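Local coordinates for protein diol-dehydratase (Roseburia inulinivorans, PDB 5I2A) that probably removes water from 1,2-propanediol by glycyl-radical chemistry, as a B12-independent diol dehydratase of the pyruvate formate-lyase-like enzymes, at residues E494-Q499 with A671-R676; A454-C459 with K498-N503. All coordinates share one frame; numbering follows the deposited sequence.

Helix 489-521 serves both contacts, which share Lys498 and Gln499 and have centres about 8 Å apart. Contact 1 sets the helix against helix 661-678 at a partly buried place, where a phenylalanine takes the aliphatic part of a salt-bridged arginine over one face and a tyrosine at its edge, and a water joins the backbones. Contact 2 sets the next turns of the helix against strand 454-457; every touching residue there is buried, and thioether and ring edge replace ion pair and water. The two are tied together: Tyr496 OH of contact 1 hydrogen-bonds Met458 O of contact 2, and Tyr674 packs on both Phe456 and Met500.

Contact 1 (E494-Q499 with A671-R676); sequences EAYRKQ and AYFYTR
Phe673 reaches across to Arg497 and Tyr496, and is the residue through which segment 671-676 touches segment 494-499. Just before it, Tyr672 has its hydroxyl hydrogen-bonded to Asp745. In Phe673 itself CG stands anti to the carbonyl carbon (chi1 -74°), and the ring extends toward helix 489-521. Arg497 CG sits over the centre of one face, 3.7 Å from the centroid of the Phe673 ring, a CH-pi contact, while Arg497 CB lies 3.6 Å from Phe673 CE2. At the ring's edge Tyr496 CD2 meets Phe673 CD2 at 3.7 Å. Arginine suits this place because its methylenes supply the apolar cover and its charged end turns elsewhere: the chain bends at chi3 (64°), and the guanidinium grips Glu494 side-on. Arg497 NE bonds Glu494 OE1 at 3.1 Å, nearly straight at 174°, and Arg497 NH2 bonds Glu494 OE2 at 2.8 Å; this pair of bonds fixes the guanidinium's rotation. A single water donates to both Phe673 O and Arg497 O, bridging the helices. Were Phe673 replaced by an alanine, the methylenes of Arg497 and CD2 of Tyr496 would probably lose their apolar partner, and a gap would be likely to open between the helices. Beyond it, Tyr674 points its hydroxyl to Pro553 O. Helix 661-678 thus lies beside helix 489-521, with Tyr496 also packing on helices 459-467 and 558-574, and Tyr674 reaching strand 548-556.

Contact 2 (A454-C459 with K498-N503); sequences AFFNMC and KQMLYN
Met500 of the helix meets both Phe456 and Met458 of segment 454-459. From Met500 CB, which packs near Phe673 O of contact 1, the chain bends twice, with chi2 -77° and chi3 -77°; CG carries it on, and sulfur and methyl reach the other segment. Met500 SD comes to the edge of the Phe456 ring, 3.8 Å from Phe456 CE1, on a line from the ring centroid that runs 80° off the normal, a Met-aromatic contact. At the tip, Met500 CE meets Met458 CE at 3.8 Å and lies 4.0 Å from Met458 CG. The flexible, polarisable thioether suits a space between a flat ring and another methionine. On the other side of the ring, Phe456 CE2 is 3.7 Å from Asn503 C and 3.9 Å from Asn503 CB. Asn503 turns its amide back along its helix: ND2 donates to Gln499 O at 3.0 Å and bonds Ser477, so the amide nitrogen is satisfied in this buried place. After Phe456, Asn457 OD1 accepts from Cys459 N, a capping bond at the turn into the next helix. The arrangement is helix-on-sheet packing: strand 454-457, paired in parallel with strand 548-556, rests Phe456, with Ala454 further back, on helix 489-521.

Contact 1 (E494-Q499 with A671-R676)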
ATOM      1  N   GLU A 494     -24.723 -26.085 -21.889  1.00 21.24           N
ATOM      2  CA  GLU A 494     -23.364 -26.196 -21.398  1.00 18.32           C
ATOM      3  C   GLU A 494     -22.470 -25.110 -22.002  1.00 20.63           C
ATOM      4  O   GLU A 494     -21.646 -24.517 -21.308  1.00 19.32           O
ATOM      5  CB  GLU A 494     -22.813 -27.596 -21.691  1.00 24.68           C
ATOM      6  CG  GLU A 494     -21.356 -27.799 -21.312  1.00 21.68           C
ATOM      7  CD  GLU A 494     -21.084 -27.608 -19.825  1.00 22.59           C
ATOM      8  OE1 GLU A 494     -22.026 -27.644 -19.013  1.00 22.70           O
ATOM      9  OE2 GLU A 494     -19.909 -27.418 -19.463  1.00 29.03           O
ATOM     10  N   ALA A 495     -22.642 -24.837 -23.290  1.00 19.48           N
ATOM     11  CA  ALA A 495     -21.919 -23.741 -23.918  1.00 20.64           C
ATOM     12  C   ALA A 495     -22.260 -22.398 -23.239  1.00 20.46           C
ATOM     13  O   ALA A 495     -21.375 -21.578 -22.986  1.00 16.35           O
ATOM     14  CB  ALA A 495     -22.234 -23.685 -25.410  1.00 19.65           C
ATOM     15  N   TYR A 496     -23.542 -22.187 -22.944  1.00 17.16           N
ATOM     16  CA  TYR A 496     -23.970 -20.974 -22.259  1.00 14.95           C
ATOM     17  C   TYR A 496     -23.367 -20.890 -20.859  1.00 17.24           C
ATOM     18  O   TYR A 496     -22.896 -19.827 -20.450  1.00 16.09           O
ATOM     19  CB  TYR A 496     -25.494 -20.894 -22.177  1.00 15.10           C
ATOM     20  CG  TYR A 496     -25.999 -19.676 -21.430  1.00 15.37           C
ATOM     21  CD1 TYR A 496     -25.650 -18.390 -21.831  1.00 12.94           C
ATOM     22  CD2 TYR A 496     -26.826 -19.810 -20.334  1.00 14.54           C
ATOM     23  CE1 TYR A 496     -26.119 -17.271 -21.144  1.00 15.14           C
ATOM     24  CE2 TYR A 496     -27.293 -18.700 -19.640  1.00 14.55           C
ATOM     25  CZ  TYR A 496     -26.938 -17.444 -20.046  1.00 15.01           C
ATOM     26  OH  TYR A 496     -27.400 -16.367 -19.347  1.00 14.35           O
ATOM     27  N   ARG A 497     -23.365 -22.011 -20.140  1.00 16.92           N
ATOM     28  CA  ARG A 497     -22.786 -22.041 -18.790  1.00 16.94           C
ATOM     29  C   ARG A 497     -21.325 -21.576 -18.834  1.00 19.51           C
ATOM     30  O   ARG A 497     -20.887 -20.787 -17.988  1.00 17.35           O
ATOM     31  CB  ARG A 497     -22.880 -23.439 -18.168  1.00 16.43           C
ATOM     32  CG  ARG A 497     -22.520 -23.487 -16.678  1.00 18.67           C
ATOM     33  CD  ARG A 497     -22.383 -24.918 -16.155  1.00 18.85           C
ATOM     34  NE  ARG A 497     -21.278 -25.620 -16.794  1.00 22.51           N
ATOM     35  CZ  ARG A 497     -20.005 -25.510 -16.427  1.00 24.19           C
ATOM     36  NH1 ARG A 497     -19.666 -24.725 -15.415  1.00 27.43           N
ATOM     37  NH2 ARG A 497     -19.069 -26.190 -17.065  1.00 22.23           N
ATOM     38  N   LYS A 498     -20.590 -22.032 -19.844  1.00 17.11           N
ATOM     39  CA  LYS A 498     -19.171 -21.694 -19.947  1.00 17.23           C
ATOM     40  C   LYS A 498     -18.945 -20.240 -20.358  1.00 16.45           C
ATOM     41  O   LYS A 498     -18.031 -19.596 -19.854  1.00 16.37           O
ATOM     42  CB  LYS A 498     -18.455 -22.624 -20.937  1.00 18.60           C
ATOM     43  CG  LYS A 498     -18.302 -24.090 -20.495  1.00 19.84           C
ATOM     44  CD  LYS A 498     -17.823 -24.924 -21.687  1.00 26.74           C
ATOM     45  CE  LYS A 498     -17.724 -26.403 -21.383  1.00 43.79           C
ATOM     46  NZ  LYS A 498     -17.544 -27.210 -22.628  1.00 46.26           N
ATOM     47  N   GLN A 499     -19.754 -19.733 -21.286  1.00 13.55           N
ATOM     48  CA  GLN A 499     -19.679 -18.320 -21.639  1.00 16.86           C
ATOM     49  C   GLN A 499     -19.933 -17.461 -20.397  1.00 15.90           C
ATOM     50  O   GLN A 499     -19.308 -16.427 -20.212  1.00 16.19           O
ATOM     51  CB  GLN A 499     -20.688 -17.959 -22.734  1.00 16.20           C
ATOM     52  CG  GLN A 499     -20.352 -18.499 -24.106  1.00 17.14           C
ATOM     53  CD  GLN A 499     -19.156 -17.805 -24.711  1.00 19.37           C
ATOM     54  OE1 GLN A 499     -18.695 -16.775 -24.212  1.00 17.36           O
ATOM     55  NE2 GLN A 499     -18.651 -18.358 -25.791  1.00 15.10           N
ATOM     56  N   ALA A 671     -30.475 -18.817 -13.739  1.00 16.56           N
ATOM     57  CA  ALA A 671     -30.082 -17.954 -12.632  1.00 16.64           C
ATOM     58  C   ALA A 671     -28.874 -18.556 -11.895  1.00 19.53           C
ATOM     59  O   ALA A 671     -27.927 -17.841 -11.558  1.00 18.82           O
ATOM     60  CB  ALA A 671     -31.239 -17.738 -11.680  1.00 14.36           C
ATOM     61  N   TYR A 672     -28.896 -19.874 -11.691  1.00 16.06           N
ATOM     62  CA  TYR A 672     -27.790 -20.551 -11.026  1.00 16.82           C
ATOM     63  C   TYR A 672     -26.469 -20.427 -11.786  1.00 17.59           C
ATOM     64  O   TYR A 672     -25.417 -20.426 -11.169  1.00 16.65           O
ATOM     65  CB  TYR A 672     -28.106 -22.031 -10.821  1.00 19.36           C
ATOM     66  CG  TYR A 672     -28.840 -22.359  -9.538  1.00 17.41           C
ATOM     67  CD1 TYR A 672     -28.495 -21.758  -8.333  1.00 15.00           C
ATOM     68  CD2 TYR A 672     -29.874 -23.287  -9.536  1.00 16.38           C
ATOM     69  CE1 TYR A 672     -29.160 -22.084  -7.159  1.00 17.40           C
ATOM     70  CE2 TYR A 672     -30.553 -23.610  -8.368  1.00 18.04           C
ATOM     71  CZ  TYR A 672     -30.198 -23.016  -7.192  1.00 17.46           C
ATOM     72  OH  TYR A 672     -30.882 -23.351  -6.049  1.00 16.64           O
ATOM     73  N   PHE A 673     -26.521 -20.323 -13.114  1.00 15.22           N
ATOM     74  CA  PHE A 673     -25.298 -20.128 -13.909  1.00 17.51           C
ATOM     75  C   PHE A 673     -24.610 -18.803 -13.554  1.00 18.55           C
ATOM     76  O   PHE A 673     -23.431 -18.587 -13.876  1.00 15.79           O
ATOM     77  CB  PHE A 673     -25.602 -20.166 -15.419  1.00 17.00           C
ATOM     78  CG  PHE A 673     -25.875 -21.545 -15.953  1.00 17.46           C
ATOM     79  CD1 PHE A 673     -25.771 -22.656 -15.134  1.00 17.30           C
ATOM     80  CD2 PHE A 673     -26.214 -21.728 -17.280  1.00 17.81           C
ATOM     81  CE1 PHE A 673     -26.009 -23.941 -15.627  1.00 21.81           C
ATOM     82  CE2 PHE A 673     -26.450 -23.003 -17.785  1.00 19.22           C
ATOM     83  CZ  PHE A 673     -26.352 -24.108 -16.952  1.00 20.54           C
ATOM     84  N   TYR A 674     -25.361 -17.911 -12.913  1.00 14.06           N
ATOM     85  CA  TYR A 674     -24.814 -16.637 -12.460  1.00 14.36           C
ATOM     86  C   TYR A 674     -24.550 -16.653 -10.955  1.00 14.83           C
ATOM     87  O   TYR A 674     -23.472 -16.276 -10.513  1.00 12.91           O
ATOM     88  CB  TYR A 674     -25.758 -15.481 -12.813  1.00 12.23           C
ATOM     89  CG  TYR A 674     -25.240 -14.115 -12.401  1.00 14.98           C
ATOM     90  CD1 TYR A 674     -24.235 -13.487 -13.123  1.00 11.77           C
ATOM     91  CD2 TYR A 674     -25.763 -13.451 -11.297  1.00 11.86           C
ATOM     92  CE1 TYR A 674     -23.763 -12.236 -12.751  1.00 12.14           C
ATOM     93  CE2 TYR A 674     -25.302 -12.192 -10.923  1.00 11.53           C
ATOM     94  CZ  TYR A 674     -24.305 -11.594 -11.652  1.00 10.84           C
ATOM     95  OH  TYR A 674     -23.834 -10.360 -11.281  1.00 11.70           O
ATOM     96  N   THR A 675     -25.522 -17.120 -10.173  1.00 15.88           N
ATOM     97  CA  THR A 675     -25.438 -16.999  -8.718  1.00 15.00           C
ATOM     98  C   THR A 675     -24.518 -18.025  -8.052  1.00 16.65           C
ATOM     99  O   THR A 675     -23.924 -17.733  -7.033  1.00 14.07           O
ATOM    100  CB  THR A 675     -26.831 -17.101  -8.064  1.00 14.79           C
ATOM    101  OG1 THR A 675     -27.433 -18.354  -8.400  1.00 15.09           O
ATOM    102  CG2 THR A 675     -27.736 -15.949  -8.545  1.00 13.07           C
ATOM    103  N   ARG A 676     -24.402 -19.224  -8.608  1.00 15.24           N
ATOM    104  CA  ARG A 676     -23.571 -20.234  -7.973  1.00 14.67           C
ATOM    105  C   ARG A 676     -22.077 -19.984  -8.166  1.00 17.49           C
ATOM    106  O   ARG A 676     -21.327 -20.073  -7.201  1.00 16.88           O
ATOM    107  CB  ARG A 676     -23.937 -21.630  -8.456  1.00 17.03           C
ATOM    108  CG  ARG A 676     -24.425 -22.493  -7.323  1.00 28.89           C
ATOM    109  CD  ARG A 676     -24.901 -23.835  -7.789  1.00 31.44           C
ATOM    110  NE  ARG A 676     -26.047 -24.258  -6.997  1.00 34.28           N
ATOM    111  CZ  ARG A 676     -27.056 -24.965  -7.484  1.00 30.57           C
ATOM    112  NH1 ARG A 676     -27.052 -25.332  -8.759  1.00 34.63           N
ATOM    113  NH2 ARG A 676     -28.057 -25.315  -6.691  1.00 44.28           N
TER
HETATM  114  O   HOH W   1     -21.746 -20.412 -15.187  1.00 14.75           O

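Contact 2 (A454-C459 with K498-N503)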
ATOM      1  N   ALA A 454     -21.109  -3.923  -9.843  1.00 11.77           N
ATOM      2  CA  ALA A 454     -21.132  -4.016 -11.306  1.00 13.92           C
ATOM      3  C   ALA A 454     -22.497  -4.428 -11.816  1.00 14.00           C
ATOM      4  O   ALA A 454     -23.329  -4.975 -11.080  1.00 13.07           O
ATOM      5  CB  ALA A 454     -20.057  -5.022 -11.837  1.00 10.17           C
ATOM      6  N   PHE A 455     -22.704  -4.152 -13.096  1.00 13.50           N
ATOM      7  CA  PHE A 455     -23.870  -4.606 -13.826  1.00 11.04           C
ATOM      8  C   PHE A 455     -23.407  -5.655 -14.841  1.00 13.01           C
ATOM      9  O   PHE A 455     -22.545  -5.367 -15.679  1.00 14.44           O
ATOM     10  CB  PHE A 455     -24.544  -3.437 -14.547  1.00 14.30           C
ATOM     11  CG  PHE A 455     -25.086  -2.356 -13.635  1.00 12.10           C
ATOM     12  CD1 PHE A 455     -25.594  -2.658 -12.385  1.00 12.34           C
ATOM     13  CD2 PHE A 455     -25.116  -1.032 -14.062  1.00 13.43           C
ATOM     14  CE1 PHE A 455     -26.119  -1.662 -11.562  1.00 11.63           C
ATOM     15  CE2 PHE A 455     -25.630  -0.022 -13.243  1.00 11.83           C
ATOM     16  CZ  PHE A 455     -26.131  -0.340 -11.993  1.00 12.41           C
ATOM     17  N   PHE A 456     -23.979  -6.851 -14.776  1.00 13.11           N
ATOM     18  CA  PHE A 456     -23.605  -7.943 -15.666  1.00 11.02           C
ATOM     19  C   PHE A 456     -24.781  -8.325 -16.558  1.00 12.49           C
ATOM     20  O   PHE A 456     -25.858  -8.666 -16.063  1.00 10.06           O
ATOM     21  CB  PHE A 456     -23.144  -9.165 -14.857  1.00 12.76           C
ATOM     22  CG  PHE A 456     -22.627 -10.315 -15.696  1.00 12.57           C
ATOM     23  CD1 PHE A 456     -23.503 -11.239 -16.264  1.00 12.37           C
ATOM     24  CD2 PHE A 456     -21.261 -10.492 -15.883  1.00 11.20           C
ATOM     25  CE1 PHE A 456     -23.018 -12.321 -17.009  1.00 13.02           C
ATOM     26  CE2 PHE A 456     -20.765 -11.570 -16.635  1.00 12.17           C
ATOM     27  CZ  PHE A 456     -21.647 -12.483 -17.196  1.00 14.55           C
ATOM     28  N   ASN A 457     -24.554  -8.298 -17.868  1.00 13.18           N
ATOM     29  CA  ASN A 457     -25.604  -8.610 -18.837  1.00 15.26           C
ATOM     30  C   ASN A 457     -25.613 -10.107 -19.155  1.00 12.83           C
ATOM     31  O   ASN A 457     -24.772 -10.581 -19.911  1.00 14.70           O
ATOM     32  CB  ASN A 457     -25.397  -7.781 -20.119  1.00 11.94           C
ATOM     33  CG  ASN A 457     -26.568  -7.894 -21.095  1.00 18.12           C
ATOM     34  OD1 ASN A 457     -27.318  -8.867 -21.074  1.00 18.60           O
ATOM     35  ND2 ASN A 457     -26.728  -6.879 -21.946  1.00 13.52           N
ATOM     36  N   MET A 458     -26.565 -10.841 -18.591  1.00 11.78           N
ATOM     37  CA  MET A 458     -26.611 -12.289 -18.786  1.00 14.20           C
ATOM     38  C   MET A 458     -27.002 -12.662 -20.218  1.00 15.61           C
ATOM     39  O   MET A 458     -26.814 -13.801 -20.619  1.00 13.71           O
ATOM     40  CB  MET A 458     -27.580 -12.958 -17.790  1.00 14.41           C
ATOM     41  CG  MET A 458     -27.258 -12.681 -16.308  1.00 14.51           C
ATOM     42  SD  MET A 458     -28.524 -13.306 -15.176  1.00 23.05           S
ATOM     43  CE  MET A 458     -28.601 -15.002 -15.704  1.00 21.48           C
ATOM     44  N   CYS A 459     -27.523 -11.712 -20.991  1.00 13.47           N
ATOM     45  CA  CYS A 459     -27.825 -11.983 -22.396  1.00 14.58           C
ATOM     46  C   CYS A 459     -26.590 -11.977 -23.311  1.00 16.55           C
ATOM     47  O   CYS A 459     -26.614 -12.574 -24.391  1.00 16.05           O
ATOM     48  CB  CYS A 459     -28.841 -10.963 -22.934  1.00 13.37           C
ATOM     49  SG  CYS A 459     -30.463 -11.079 -22.192  1.00 17.95           S
ATOM     50  N   LYS A 498     -20.590 -22.032 -19.844  1.00 17.11           N
ATOM     51  CA  LYS A 498     -19.171 -21.694 -19.947  1.00 17.23           C
ATOM     52  C   LYS A 498     -18.945 -20.240 -20.358  1.00 16.45           C
ATOM     53  O   LYS A 498     -18.031 -19.596 -19.854  1.00 16.37           O
ATOM     54  CB  LYS A 498     -18.455 -22.624 -20.937  1.00 18.60           C
ATOM     55  CG  LYS A 498     -18.302 -24.090 -20.495  1.00 19.84           C
ATOM     56  CD  LYS A 498     -17.823 -24.924 -21.687  1.00 26.74           C
ATOM     57  CE  LYS A 498     -17.724 -26.403 -21.383  1.00 43.79           C
ATOM     58  NZ  LYS A 498     -17.544 -27.210 -22.628  1.00 46.26           N
ATOM     59  N   GLN A 499     -19.754 -19.733 -21.286  1.00 13.55           N
ATOM     60  CA  GLN A 499     -19.679 -18.320 -21.639  1.00 16.86           C
ATOM     61  C   GLN A 499     -19.933 -17.461 -20.397  1.00 15.90           C
ATOM     62  O   GLN A 499     -19.308 -16.427 -20.212  1.00 16.19           O
ATOM     63  CB  GLN A 499     -20.688 -17.959 -22.734  1.00 16.20           C
ATOM     64  CG  GLN A 499     -20.352 -18.499 -24.106  1.00 17.14           C
ATOM     65  CD  GLN A 499     -19.156 -17.805 -24.711  1.00 19.37           C
ATOM     66  OE1 GLN A 499     -18.695 -16.775 -24.212  1.00 17.36           O
ATOM     67  NE2 GLN A 499     -18.651 -18.358 -25.791  1.00 15.10           N
ATOM     68  N   MET A 500     -20.871 -17.898 -19.566  1.00 15.99           N
ATOM     69  CA  MET A 500     -21.203 -17.174 -18.354  1.00 17.11           C
ATOM     70  C   MET A 500     -20.019 -17.193 -17.392  1.00 16.40           C
ATOM     71  O   MET A 500     -19.604 -16.150 -16.914  1.00 15.28           O
ATOM     72  CB  MET A 500     -22.446 -17.771 -17.696  1.00 14.97           C
ATOM     73  CG  MET A 500     -23.731 -17.446 -18.458  1.00 14.94           C
ATOM     74  SD  MET A 500     -24.281 -15.749 -18.168  1.00 16.45           S
ATOM     75  CE  MET A 500     -24.988 -15.914 -16.535  1.00 14.88           C
ATOM     76  N   LEU A 501     -19.480 -18.383 -17.135  1.00 15.29           N
ATOM     77  CA  LEU A 501     -18.403 -18.550 -16.166  1.00 17.42           C
ATOM     78  C   LEU A 501     -17.174 -17.738 -16.550  1.00 17.34           C
ATOM     79  O   LEU A 501     -16.596 -17.052 -15.714  1.00 17.58           O
ATOM     80  CB  LEU A 501     -18.037 -20.029 -16.013  1.00 17.22           C
ATOM     81  CG  LEU A 501     -17.025 -20.367 -14.916  1.00 22.23           C
ATOM     82  CD1 LEU A 501     -17.480 -19.858 -13.558  1.00 20.77           C
ATOM     83  CD2 LEU A 501     -16.760 -21.866 -14.868  1.00 21.04           C
ATOM     84  N   TYR A 502     -16.789 -17.801 -17.819  1.00 16.21           N
ATOM     85  CA  TYR A 502     -15.638 -17.039 -18.297  1.00 17.29           C
ATOM     86  C   TYR A 502     -15.788 -15.542 -18.026  1.00 19.00           C
ATOM     87  O   TYR A 502     -14.882 -14.899 -17.489  1.00 13.62           O
ATOM     88  CB  TYR A 502     -15.427 -17.267 -19.791  1.00 16.10           C
ATOM     89  CG  TYR A 502     -14.233 -16.524 -20.359  1.00 15.74           C
ATOM     90  CD1 TYR A 502     -12.941 -16.961 -20.109  1.00 13.69           C
ATOM     91  CD2 TYR A 502     -14.402 -15.387 -21.138  1.00 14.98           C
ATOM     92  CE1 TYR A 502     -11.853 -16.293 -20.631  1.00 18.53           C
ATOM     93  CE2 TYR A 502     -13.315 -14.709 -21.664  1.00 15.82           C
ATOM     94  CZ  TYR A 502     -12.045 -15.166 -21.405  1.00 17.75           C
ATOM     95  OH  TYR A 502     -10.959 -14.506 -21.929  1.00 22.72           O
ATOM     96  N   ASN A 503     -16.942 -14.994 -18.391  1.00 12.94           N
ATOM     97  CA  ASN A 503     -17.147 -13.563 -18.263  1.00 16.28           C
ATOM     98  C   ASN A 503     -17.435 -13.111 -16.834  1.00 16.05           C
ATOM     99  O   ASN A 503     -17.097 -11.998 -16.459  1.00 13.48           O
ATOM    100  CB  ASN A 503     -18.248 -13.126 -19.217  1.00 12.68           C
ATOM    101  CG  ASN A 503     -17.731 -13.020 -20.627  1.00 14.17           C
ATOM    102  OD1 ASN A 503     -16.993 -12.091 -20.947  1.00 15.21           O
ATOM    103  ND2 ASN A 503     -18.063 -14.001 -21.465  1.00 15.44           N
TER